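Local structure of cyclopropane mycolic acid synthase MmaA2 (Mycobacterium tuberculosis, 1TPY) at residues D149-A154 / T218-T223; T168-T173 / P206-V211; H180-T185 / V275-V280. The protein converts a double bond of mycolic acid chains into a cis-cyclopropane ring, using a methylene group taken from S-adenosyl-L-methionine. All coordinates share one frame; numbering follows the deposited sequence.

Contact 1 of 3, residues D149-A154 / T218-T223; sequences DFFARA and TGFTLT
Ala152 and Thr218 bring the two backbones nearest, 5.7 Å between their CA atoms, where helix 147-157 passes the C-terminal end of helix 208-218. That end is a Schellman motif: Gly219 leaves the helix with positive phi (116°), a conformation in which a side chain would clash with the carbonyl of Thr218, so glycine suits the place. The chain then enters strand 221-227, an edge strand of the seven-stranded mixed sheet of this Rossmann-like methyltransferase fold, and the two helices pack together beside that sheet. Thr218 meets the helix with both branches. Its OG1, which is hydrogen-bonded to Gln214 O in its own helix, lies 3.3 Å from Phe151 CB, while the methyl CG2 rests 3.6 Å from Ala152 CA; a residue with one polar and one apolar branch can do both. CG2 is anti to the backbone N, which turns it to the neighbouring helix. Phe220 follows the turn and sends its ring between the same helix and Leu285 of strand 278-286. The small Ala154 touches the far end of this ring, with its CB 3.9 Å from Phe220 CZ. The Phe151 and Phe220 side chains meet at a slant, Phe151 CB 4.0 Å from Phe220 CE1, and Phe151 continues inward to Leu164 and Leu166 of strand 163-171. At the edge of the Phe220 ring, near its plane, Phe151 O lies 3.3 Å from CE1.

Contact 2 of 3, residues T168-T173 / P206-V211; sequences TITGLT and PTIEMV
Two torsions bring Thr207 OG1 against the Thr173 methyl: Thr207 holds OG1 anti to its backbone N (chi1 -176°) and Thr173 places CG2 anti to its carbonyl carbon (chi1 58°), leaving 3.1 Å from Thr207 OG1 to Thr173 CG2. The same torsion frees Thr173 OG1 for its own task, capping a backbone N at the start of helix 174-179. The two segments are the end of strand 163-171, an inner strand between 132-136 and 278-286, and the turn that leads into helix 208-218, with Thr207 at the N-cap position. A direct hydrogen bond runs from Gly171 N to Pro206 O, 2.9 Å long and fairly straight, with 160° at the hydrogen. Pro206 O also receives a CA-H...O contact from Thr170 CA. Proline, which has no N-H, offers its ring instead: Pro206 CD sits 3.3 Å from Ile169 O and 3.8 Å from Thr168 OG1, a hydroxyl bonded to that same Ile169 O. Ile208 brings CG1 to within 3.8 Å of Thr170 OG1, whose hydrogen-bonding partner is Asn281 OD1 on the adjoining strand. A water donates a hydrogen bond to Gly171 O, with 2.7 Å between the water and that carbonyl oxygen. Thr207 makes no side-chain capping bond; its hydroxyl and Ile208 N both donate to the water. Ile169 meanwhile belongs to the pockets of the bound carbonate and of cetyl-trimethyl-ammonium. Strand end and helix start are thus joined by backbone polar bonds and side-chain packing together, with one water satisfying a strand carbonyl, a hydroxyl and a helix-start N-H at once.

Contact 3 of 3, residues H180-T185 / V275-V280; sequences HGLPLT and VGYIDV
Tyr277 OH is held by two partners: it donates to Pro183 O at 2.6 Å, in the carbonyl plane and on a lone pair, and it accepts a hydrogen bond from a water at 2.8 Å. That water also bonds Thr185 OG1, the N-cap hydroxyl whose other partner is Leu188 N in helix 186-199. The contact thereby joins the loop between helices 174-179 and 186-199 to the turn where helix 256-275 gives way to strand 278-286 of the Rossmann-like sheet. Tyrosine suits this turn because its ring is long enough to carry the hydroxyl across to the loop backbone, while the ring itself gives a flat apolar surface. Leu182 uses that surface: its CG lies over one face, offset toward the rim, in a CH-pi contact 4.3 Å from the ring centroid. Leu182 CG also meets Val275 CG1 at 3.9 Å. Pro183 crosses the tyrosine at about a right angle, its CD near the hydroxyl. At Gly276, phi 114° would drive a CB into the carbonyl O of Val275, which alone calls for glycine; a CB would also come close to Leu182 CD2. That methyl, Leu182 CD2, lies 3.3 Å from Gly276 O.

All three contacts reach the same mixed sheet. Contact 1 and contact 2 lie at the two ends of helix 208-218, with centres 15 Å apart, and they touch where Phe151 CZ comes 4.2 Å from Val211 O. Contacts 2 and 3 are joined through neighbouring strands: Thr170 O and Asp279 N, 2.8 Å apart, probably form a hydrogen bond, and Leu172 CD1 packs 3.4 Å from Tyr277 O. Contacts 1 and 3 do not touch, their nearest atoms being about 11 Å apart. Side chain to side chain, Cys269, the active-site residue by similarity, is about 7 Å from Ile169 of contact 2 and about 10 Å from Tyr277 of contact 3. Ile169 and Val280 both belong to the pocket of a carbonate that probably came from the crystallisation liquor.

Contact 1 of 3, residues D149-A154 / T218-T223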
loop_
_atom_site.group_PDB
_atom_site.type_symbol
_atom_site.label_atom_id
_atom_site.label_comp_id
_atom_site.label_asym_id
_atom_site.label_seq_id
_atom_site.Cartn_x
_atom_site.Cartn_y
_atom_site.Cartn_z
ATOM N N ASP A 149 -5.045 -6.392 16.556
ATOM C CA ASP A 149 -5.689 -7.562 15.973
ATOM C C ASP A 149 -5.035 -7.939 14.646
ATOM O O ASP A 149 -4.899 -9.127 14.337
ATOM C CB ASP A 149 -7.187 -7.314 15.771
ATOM C CG ASP A 149 -7.979 -7.480 17.048
ATOM O OD1 ASP A 149 -7.355 -7.694 18.109
ATOM O OD2 ASP A 149 -9.224 -7.401 17.001
ATOM N N PHE A 150 -4.621 -6.944 13.865
ATOM C CA PHE A 150 -3.974 -7.248 12.587
ATOM C C PHE A 150 -2.733 -8.110 12.785
ATOM O O PHE A 150 -2.604 -9.168 12.177
ATOM C CB PHE A 150 -3.553 -5.980 11.841
ATOM C CG PHE A 150 -2.593 -6.248 10.704
ATOM C CD1 PHE A 150 -3.016 -6.919 9.560
ATOM C CD2 PHE A 150 -1.251 -5.888 10.809
ATOM C CE1 PHE A 150 -2.122 -7.233 8.538
ATOM C CE2 PHE A 150 -0.349 -6.197 9.796
ATOM C CZ PHE A 150 -0.780 -6.870 8.659
ATOM N N PHE A 151 -1.814 -7.643 13.625
ATOM C CA PHE A 151 -0.586 -8.380 13.879
ATOM C C PHE A 151 -0.850 -9.749 14.497
ATOM O O PHE A 151 -0.177 -10.721 14.165
ATOM C CB PHE A 151 0.352 -7.566 14.777
ATOM C CG PHE A 151 0.933 -6.357 14.097
ATOM C CD1 PHE A 151 0.619 -5.072 14.536
ATOM C CD2 PHE A 151 1.786 -6.501 13.007
ATOM C CE1 PHE A 151 1.146 -3.953 13.897
ATOM C CE2 PHE A 151 2.315 -5.387 12.363
ATOM C CZ PHE A 151 1.995 -4.111 12.809
ATOM N N ALA A 152 -1.837 -9.834 15.381
ATOM C CA ALA A 152 -2.160 -11.112 16.010
ATOM C C ALA A 152 -2.545 -12.119 14.922
ATOM O O ALA A 152 -2.110 -13.274 14.949
ATOM C CB ALA A 152 -3.307 -10.939 17.015
ATOM N N ARG A 153 -3.349 -11.673 13.958
ATOM C CA ARG A 153 -3.786 -12.538 12.862
ATOM C C ARG A 153 -2.621 -12.953 11.963
ATOM O O ARG A 153 -2.488 -14.121 11.590
ATOM C CB ARG A 153 -4.841 -11.825 12.012
ATOM C CG ARG A 153 -5.448 -12.714 10.939
ATOM C CD ARG A 153 -6.141 -13.913 11.570
ATOM N NE ARG A 153 -7.229 -13.497 12.444
ATOM C CZ ARG A 153 -8.405 -13.054 12.013
ATOM N NH1 ARG A 153 -8.656 -12.974 10.714
ATOM N NH2 ARG A 153 -9.323 -12.669 12.882
ATOM N N ALA A 154 -1.788 -11.981 11.601
ATOM C CA ALA A 154 -0.631 -12.241 10.754
ATOM C C ALA A 154 0.267 -13.247 11.448
ATOM O O ALA A 154 0.797 -14.159 10.820
ATOM C CB ALA A 154 0.133 -10.948 10.503
ATOM N N THR A 218 2.879 -8.597 19.852
ATOM C CA THR A 218 2.391 -9.819 19.232
ATOM C C THR A 218 3.467 -10.902 19.139
ATOM O O THR A 218 3.156 -12.082 18.996
ATOM C CB THR A 218 1.856 -9.534 17.812
ATOM O OG1 THR A 218 0.898 -8.468 17.872
ATOM C CG2 THR A 218 1.182 -10.774 17.239
ATOM N N GLY A 219 4.732 -10.500 19.208
ATOM C CA GLY A 219 5.809 -11.469 19.135
ATOM C C GLY A 219 6.711 -11.337 17.921
ATOM O O GLY A 219 7.591 -12.179 17.716
ATOM N N PHE A 220 6.495 -10.304 17.108
ATOM C CA PHE A 220 7.326 -10.091 15.927
ATOM C C PHE A 220 8.604 -9.354 16.314
ATOM O O PHE A 220 8.610 -8.530 17.231
ATOM C CB PHE A 220 6.612 -9.241 14.859
ATOM C CG PHE A 220 5.458 -9.929 14.175
ATOM C CD1 PHE A 220 4.154 -9.730 14.611
ATOM C CD2 PHE A 220 5.673 -10.745 13.070
ATOM C CE1 PHE A 220 3.075 -10.333 13.952
ATOM C CE2 PHE A 220 4.608 -11.351 12.406
ATOM C CZ PHE A 220 3.304 -11.144 12.847
ATOM N N THR A 221 9.682 -9.662 15.604
ATOM C CA THR A 221 10.968 -9.009 15.813
ATOM C C THR A 221 11.217 -8.152 14.573
ATOM O O THR A 221 11.149 -8.660 13.447
ATOM C CB THR A 221 12.126 -10.032 15.923
ATOM O OG1 THR A 221 12.033 -10.735 17.166
ATOM C CG2 THR A 221 13.474 -9.328 15.844
ATOM N N LEU A 222 11.480 -6.861 14.772
ATOM C CA LEU A 222 11.761 -5.968 13.649
ATOM C C LEU A 222 13.217 -6.183 13.258
ATOM O O LEU A 222 14.126 -5.658 13.902
ATOM C CB LEU A 222 11.552 -4.499 14.038
ATOM C CG LEU A 222 11.862 -3.467 12.939
ATOM C CD1 LEU A 222 10.967 -3.682 11.722
ATOM C CD2 LEU A 222 11.657 -2.072 13.483
ATOM N N THR A 223 13.440 -6.966 12.209
ATOM C CA THR A 223 14.799 -7.235 11.775
ATOM C C THR A 223 15.321 -6.079 10.939
ATOM O O THR A 223 16.520 -5.966 10.704
ATOM C CB THR A 223 14.876 -8.547 10.971
ATOM O OG1 THR A 223 14.120 -8.420 9.767
ATOM C CG2 THR A 223 14.300 -9.696 11.790
#

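Contact 2 of 3, residues T168-T173 / P206-V211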
loop_
_atom_site.group_PDB
_atom_site.type_symbol
_atom_site.label_atom_id
_atom_site.label_comp_id
_atom_site.label_asym_id
_atom_site.label_seq_id
_atom_site.Cartn_x
_atom_site.Cartn_y
_atom_site.Cartn_z
ATOM N N THR A 168 4.367 0.558 4.803
ATOM C CA THR A 168 3.310 1.509 5.091
ATOM C C THR A 168 3.804 2.919 5.304
ATOM O O THR A 168 4.970 3.158 5.637
ATOM C CB THR A 168 2.515 1.102 6.359
ATOM O OG1 THR A 168 1.539 2.106 6.654
ATOM C CG2 THR A 168 3.439 0.961 7.553
ATOM N N ILE A 169 2.900 3.860 5.089
ATOM C CA ILE A 169 3.216 5.252 5.299
ATOM C C ILE A 169 3.233 5.413 6.807
ATOM O O ILE A 169 2.442 4.788 7.508
ATOM C CB ILE A 169 2.126 6.157 4.711
ATOM C CG1 ILE A 169 2.174 6.091 3.187
ATOM C CG2 ILE A 169 2.302 7.591 5.215
ATOM C CD1 ILE A 169 1.026 6.805 2.517
ATOM N N THR A 170 4.162 6.213 7.311
ATOM C CA THR A 170 4.229 6.461 8.739
ATOM C C THR A 170 4.258 7.967 8.922
ATOM O O THR A 170 4.900 8.686 8.154
ATOM C CB THR A 170 5.490 5.848 9.387
ATOM O OG1 THR A 170 6.658 6.369 8.748
ATOM C CG2 THR A 170 5.485 4.333 9.257
ATOM N N GLY A 171 3.532 8.448 9.921
ATOM C CA GLY A 171 3.520 9.868 10.181
ATOM C C GLY A 171 4.479 10.123 11.323
ATOM O O GLY A 171 4.662 9.265 12.188
ATOM N N LEU A 172 5.122 11.280 11.316
ATOM C CA LEU A 172 6.034 11.623 12.393
ATOM C C LEU A 172 5.194 11.981 13.607
ATOM O O LEU A 172 4.083 12.481 13.465
ATOM C CB LEU A 172 6.884 12.840 12.022
ATOM C CG LEU A 172 8.194 12.649 11.265
ATOM C CD1 LEU A 172 7.941 12.050 9.886
ATOM C CD2 LEU A 172 8.879 14.006 11.155
ATOM N N THR A 173 5.716 11.718 14.796
ATOM C CA THR A 173 5.005 12.085 16.008
ATOM C C THR A 173 5.138 13.604 16.068
ATOM O O THR A 173 5.893 14.193 15.291
ATOM C CB THR A 173 5.670 11.481 17.255
ATOM O OG1 THR A 173 7.034 11.925 17.334
ATOM C CG2 THR A 173 5.643 9.950 17.184
ATOM N N PRO A 206 -0.005 4.926 10.702
ATOM C CA PRO A 206 0.537 4.738 12.043
ATOM C C PRO A 206 1.790 5.596 12.181
ATOM O O PRO A 206 2.258 6.201 11.213
ATOM C CB PRO A 206 0.886 3.260 12.055
ATOM C CG PRO A 206 1.407 3.067 10.664
ATOM C CD PRO A 206 0.366 3.800 9.825
ATOM N N THR A 207 2.318 5.656 13.397
ATOM C CA THR A 207 3.552 6.365 13.652
ATOM C C THR A 207 4.541 5.206 13.678
ATOM O O THR A 207 4.119 4.055 13.768
ATOM C CB THR A 207 3.527 7.081 15.019
ATOM O OG1 THR A 207 4.722 7.846 15.175
ATOM C CG2 THR A 207 3.455 6.093 16.145
ATOM N N ILE A 208 5.838 5.481 13.592
ATOM C CA ILE A 208 6.811 4.394 13.605
ATOM C C ILE A 208 6.762 3.583 14.898
ATOM O O ILE A 208 6.746 2.354 14.858
ATOM C CB ILE A 208 8.263 4.917 13.382
ATOM C CG1 ILE A 208 8.454 5.310 11.911
ATOM C CG2 ILE A 208 9.278 3.844 13.782
ATOM C CD1 ILE A 208 9.770 6.036 11.626
ATOM N N GLU A 209 6.728 4.261 16.038
ATOM C CA GLU A 209 6.685 3.560 17.315
ATOM C C GLU A 209 5.436 2.689 17.448
ATOM O O GLU A 209 5.478 1.644 18.089
ATOM C CB GLU A 209 6.766 4.553 18.485
ATOM C CG GLU A 209 5.737 5.670 18.430
ATOM C CD GLU A 209 5.920 6.677 19.540
ATOM O OE1 GLU A 209 7.067 6.846 19.999
ATOM O OE2 GLU A 209 4.927 7.309 19.949
ATOM N N MET A 210 4.332 3.109 16.837
ATOM C CA MET A 210 3.098 2.325 16.905
ATOM C C MET A 210 3.285 0.958 16.256
ATOM O O MET A 210 2.862 -0.057 16.807
ATOM C CB MET A 210 1.946 3.059 16.219
ATOM C CG MET A 210 1.301 4.158 17.053
ATOM S SD MET A 210 0.056 5.073 16.092
ATOM C CE MET A 210 -0.953 3.715 15.567
ATOM N N VAL A 211 3.909 0.941 15.078
ATOM C CA VAL A 211 4.170 -0.307 14.361
ATOM C C VAL A 211 5.117 -1.192 15.173
ATOM O O VAL A 211 4.857 -2.380 15.367
ATOM C CB VAL A 211 4.813 -0.042 12.977
ATOM C CG1 VAL A 211 5.189 -1.364 12.314
ATOM C CG2 VAL A 211 3.847 0.729 12.090
HETATM O O HOH W 1 6.833 8.099 13.324
#

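Contact 3 of 3, residues H180-T185 / V275-V280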
loop_
_atom_site.group_PDB
_atom_site.type_symbol
_atom_site.label_atom_id
_atom_site.label_comp_id
_atom_site.label_asym_id
_atom_site.label_seq_id
_atom_site.Cartn_x
_atom_site.Cartn_y
_atom_site.Cartn_z
ATOM N N HIS A 180 12.540 17.926 13.846
ATOM C CA HIS A 180 12.894 18.260 12.468
ATOM C C HIS A 180 12.574 19.697 12.060
ATOM O O HIS A 180 12.748 20.058 10.902
ATOM C CB HIS A 180 12.200 17.294 11.501
ATOM C CG HIS A 180 12.775 15.911 11.501
ATOM N ND1 HIS A 180 14.016 15.620 10.973
ATOM C CD2 HIS A 180 12.276 14.734 11.952
ATOM C CE1 HIS A 180 14.255 14.326 11.098
ATOM N NE2 HIS A 180 13.215 13.767 11.690
ATOM N N GLY A 181 12.109 20.510 13.002
ATOM C CA GLY A 181 11.779 21.894 12.693
ATOM C C GLY A 181 10.642 22.079 11.696
ATOM O O GLY A 181 10.639 23.037 10.925
ATOM N N LEU A 182 9.678 21.161 11.710
ATOM C CA LEU A 182 8.518 21.208 10.814
ATOM C C LEU A 182 7.334 21.807 11.573
ATOM O O LEU A 182 6.876 21.237 12.553
ATOM C CB LEU A 182 8.176 19.791 10.335
ATOM C CG LEU A 182 8.856 19.212 9.085
ATOM C CD1 LEU A 182 10.243 19.792 8.864
ATOM C CD2 LEU A 182 8.902 17.702 9.220
ATOM N N PRO A 183 6.814 22.960 11.116
ATOM C CA PRO A 183 5.683 23.632 11.775
ATOM C C PRO A 183 4.282 23.070 11.533
ATOM O O PRO A 183 3.978 22.558 10.456
ATOM C CB PRO A 183 5.801 25.059 11.261
ATOM C CG PRO A 183 6.211 24.822 9.827
ATOM C CD PRO A 183 7.312 23.770 9.987
ATOM N N LEU A 184 3.430 23.196 12.546
ATOM C CA LEU A 184 2.045 22.748 12.453
ATOM C C LEU A 184 1.265 23.923 11.870
ATOM O O LEU A 184 0.767 24.771 12.601
ATOM C CB LEU A 184 1.500 22.391 13.842
ATOM C CG LEU A 184 2.143 21.186 14.536
ATOM C CD1 LEU A 184 1.722 21.127 16.006
ATOM C CD2 LEU A 184 1.738 19.913 13.802
ATOM N N THR A 185 1.162 23.962 10.548
ATOM C CA THR A 185 0.478 25.047 9.860
ATOM C C THR A 185 -1.002 24.783 9.628
ATOM O O THR A 185 -1.453 23.638 9.652
ATOM C CB THR A 185 1.122 25.302 8.495
ATOM O OG1 THR A 185 0.883 24.173 7.643
ATOM C CG2 THR A 185 2.631 25.511 8.652
ATOM N N VAL A 275 8.675 17.984 2.356
ATOM C CA VAL A 275 8.971 18.746 3.565
ATOM C C VAL A 275 9.454 17.790 4.649
ATOM O O VAL A 275 10.386 18.093 5.388
ATOM C CB VAL A 275 7.717 19.485 4.084
ATOM C CG1 VAL A 275 8.033 20.198 5.398
ATOM C CG2 VAL A 275 7.232 20.485 3.032
ATOM N N GLY A 276 8.807 16.631 4.735
ATOM C CA GLY A 276 9.187 15.643 5.726
ATOM C C GLY A 276 8.140 15.384 6.796
ATOM O O GLY A 276 8.429 14.722 7.790
ATOM N N TYR A 277 6.927 15.895 6.610
ATOM C CA TYR A 277 5.868 15.677 7.594
ATOM C C TYR A 277 5.508 14.202 7.675
ATOM O O TYR A 277 5.182 13.685 8.743
ATOM C CB TYR A 277 4.609 16.464 7.223
ATOM C CG TYR A 277 4.711 17.950 7.461
ATOM C CD1 TYR A 277 4.671 18.844 6.397
ATOM C CD2 TYR A 277 4.848 18.460 8.751
ATOM C CE1 TYR A 277 4.764 20.210 6.601
ATOM C CE2 TYR A 277 4.944 19.830 8.970
ATOM C CZ TYR A 277 4.902 20.699 7.890
ATOM O OH TYR A 277 5.006 22.052 8.087
ATOM N N ILE A 278 5.574 13.536 6.524
ATOM C CA ILE A 278 5.239 12.127 6.413
ATOM C C ILE A 278 6.450 11.330 5.931
ATOM O O ILE A 278 7.342 11.868 5.262
ATOM C CB ILE A 278 4.076 11.937 5.413
ATOM C CG1 ILE A 278 2.881 12.799 5.833
ATOM C CG2 ILE A 278 3.664 10.484 5.353
ATOM C CD1 ILE A 278 2.293 12.432 7.180
ATOM N N ASP A 279 6.471 10.048 6.284
ATOM C CA ASP A 279 7.547 9.134 5.903
ATOM C C ASP A 279 6.847 7.891 5.339
ATOM O O ASP A 279 5.620 7.804 5.346
ATOM C CB ASP A 279 8.381 8.771 7.151
ATOM C CG ASP A 279 9.679 8.035 6.819
ATOM O OD1 ASP A 279 10.367 7.588 7.770
ATOM O OD2 ASP A 279 10.024 7.907 5.624
ATOM N N VAL A 280 7.626 6.945 4.834
ATOM C CA VAL A 280 7.085 5.700 4.296
ATOM C C VAL A 280 8.164 4.674 4.618
ATOM O O VAL A 280 9.339 4.876 4.292
ATOM C CB VAL A 280 6.828 5.796 2.754
ATOM C CG1 VAL A 280 8.129 6.024 2.010
ATOM C CG2 VAL A 280 6.141 4.532 2.258
HETATM O O HOH W 2 3.072 23.118 6.325
#